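Local structure of Exo-1,5-alpha-L-arabinofuranobiosidase (Gibberella zeae, 2YDP) at residues A[336-341]-A[354-359]. The protein probably hydrolyses alpha-1,5-linked arabinan as an exo-acting glycosidase that releases arabinobiose, and binds calcium. The protein carries 1 engineered substitution. Numbering follows the deposited sequence.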
loop_
_atom_site.group_PDB
_atom_site.type_symbol
_atom_site.label_atom_id
_atom_site.label_comp_id
_atom_site.label_asym_id
_atom_site.label_seq_id
_atom_site.Cartn_x
_atom_site.Cartn_y
_atom_site.Cartn_z
ATOM N N LEU A 336 -3.733 5.145 -18.563
ATOM C CA LEU A 336 -3.969 6.108 -17.472
ATOM C C LEU A 336 -3.451 5.594 -16.130
ATOM O O LEU A 336 -3.711 4.444 -15.752
ATOM C CB LEU A 336 -5.461 6.468 -17.370
ATOM C CG LEU A 336 -6.050 7.276 -18.528
ATOM C CD1 LEU A 336 -7.601 7.373 -18.398
ATOM C CD2 LEU A 336 -5.395 8.694 -18.553
ATOM N N LEU A 337 -2.726 6.439 -15.411
ATOM C CA LEU A 337 -2.164 6.046 -14.125
ATOM C C LEU A 337 -2.484 7.104 -13.087
ATOM O O LEU A 337 -2.133 8.284 -13.279
ATOM C CB LEU A 337 -0.641 5.922 -14.248
ATOM C CG LEU A 337 0.083 5.530 -12.968
ATOM C CD1 LEU A 337 -0.247 4.068 -12.587
ATOM C CD2 LEU A 337 1.613 5.786 -13.063
ATOM N N MET A 338 -3.176 6.709 -12.012
ATOM C CA MET A 338 -3.291 7.615 -10.886
ATOM C C MET A 338 -2.142 7.432 -9.904
ATOM O O MET A 338 -1.723 6.305 -9.644
ATOM C CB MET A 338 -4.613 7.441 -10.158
ATOM C CG MET A 338 -4.761 8.341 -8.923
ATOM S SD MET A 338 -6.399 8.111 -8.184
ATOM C CE MET A 338 -7.259 9.325 -9.084
ATOM N N ILE A 339 -1.649 8.550 -9.382
ATOM C CA ILE A 339 -0.638 8.574 -8.351
ATOM C C ILE A 339 -1.187 9.408 -7.194
ATOM O O ILE A 339 -1.484 10.579 -7.375
ATOM C CB ILE A 339 0.674 9.203 -8.824
ATOM C CG1 ILE A 339 1.238 8.495 -10.064
ATOM C CG2 ILE A 339 1.720 9.098 -7.739
ATOM C CD1 ILE A 339 1.289 9.367 -11.253
ATOM N N MET A 340 -1.325 8.787 -6.020
ATOM C CA MET A 340 -1.947 9.429 -4.870
ATOM C C MET A 340 -1.008 9.456 -3.690
ATOM O O MET A 340 -0.345 8.441 -3.374
ATOM C CB MET A 340 -3.220 8.672 -4.460
ATOM C CG MET A 340 -4.057 9.367 -3.418
ATOM S SD MET A 340 -5.302 8.161 -2.980
ATOM C CE MET A 340 -6.332 9.110 -1.829
ATOM N N GLY A 341 -1.001 10.591 -2.986
ATOM C CA GLY A 341 -0.098 10.745 -1.849
ATOM C C GLY A 341 -0.737 11.568 -0.724
ATOM O O GLY A 341 -1.641 12.380 -0.962
ATOM N N VAL A 354 -3.840 15.539 1.249
ATOM C CA VAL A 354 -4.109 14.374 0.427
ATOM C C VAL A 354 -4.361 14.892 -0.973
ATOM O O VAL A 354 -5.190 15.798 -1.163
ATOM C CB VAL A 354 -5.345 13.540 0.896
ATOM C CG1 VAL A 354 -5.463 12.256 0.061
ATOM C CG2 VAL A 354 -5.247 13.194 2.418
ATOM N N SER A 355 -3.641 14.325 -1.944
ATOM C CA SER A 355 -3.711 14.790 -3.314
ATOM C C SER A 355 -3.450 13.653 -4.288
ATOM O O SER A 355 -3.014 12.559 -3.899
ATOM C CB SER A 355 -2.743 15.963 -3.541
ATOM O OG SER A 355 -1.375 15.560 -3.716
ATOM N N ALA A 356 -3.744 13.916 -5.552
ATOM C CA ALA A 356 -3.535 12.941 -6.626
ATOM C C ALA A 356 -3.399 13.568 -7.992
ATOM O O ALA A 356 -3.895 14.659 -8.241
ATOM C CB ALA A 356 -4.709 11.920 -6.666
ATOM N N SER A 357 -2.756 12.823 -8.890
ATOM C CA SER A 357 -2.663 13.194 -10.291
ATOM C C SER A 357 -2.990 11.966 -11.128
ATOM O O SER A 357 -2.756 10.825 -10.701
ATOM C CB SER A 357 -1.245 13.657 -10.629
ATOM O OG SER A 357 -0.917 14.823 -9.897
ATOM N N VAL A 358 -3.533 12.208 -12.313
ATOM C CA VAL A 358 -3.677 11.161 -13.310
ATOM C C VAL A 358 -2.870 11.571 -14.507
ATOM O O VAL A 358 -3.042 12.689 -15.017
ATOM C CB VAL A 358 -5.185 10.939 -13.684
ATOM C CG1 VAL A 358 -5.300 10.036 -14.936
ATOM C CG2 VAL A 358 -5.898 10.345 -12.473
ATOM N N VAL A 359 -1.985 10.658 -14.933
ATOM C CA VAL A 359 -1.079 10.893 -16.030
ATOM C C VAL A 359 -1.321 9.826 -17.118
ATOM O O VAL A 359 -1.882 8.757 -16.835
ATOM C CB VAL A 359 0.415 10.880 -15.550
ATOM C CG1 VAL A 359 0.603 11.858 -14.343
ATOM C CG2 VAL A 359 0.874 9.436 -15.192
#
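Met338 and Met340 both set CG anti to the backbone N, yet their ends differ: Met338 bends at its last torsion (chi3 -89°), while Met340 stays extended throughout (chi3 -176°). The bend lays Met338 CE against Val358 CG2 at 3.8 Å, directly across the strands. The straight chain instead carries Met340 CE diagonally to Val354 CG1, also 3.8 Å away, and on the way its CG passes 3.4 Å from Ser355 O. Between these two contacts along the strand, Ala356 CB meets the CG of both methionines. Leu336 extends this apolar face, its CD2 reaching Val358 CG1.

On the other face Ile339 has CG1 beside the backbone N, and from there CD1 skips its direct partner Ser357 to meet both methyls of Val359; Ile339 CD1 to Val359 CG2 is 4.0 Å. That same Val359 CG2 also lies 3.9 Å from Leu337 CB. The hydroxyls of Ser355 and Ser357, on this face too, bond away from the pair, to the side chain of Gln319, and that of Ser357 also to the backbone N of Asn13.

The backbones run antiparallel and share six N-H...O bonds, paired at Leu337-Val359, Ile339-Ser357 and Gly341-Ser355; Leu337 N to Val359 O is 2.8 Å. The carbonyls also take CA-H contacts, such as Ala356 CA to Ile339 O at 3.2 Å.

Both strands are interior to a four-stranded sheet: 326-330 flanks 336-341, and 11-17 flanks 354-359, where Ile16 packs on Met340, Val354 and Ala356. Six such antiparallel four-stranded sheets form a six-bladed beta-propeller. Here the two central strands of the last blade meet, and the N-terminal strand completes that blade, the "velcro" closure by which many propellers join their chain ends.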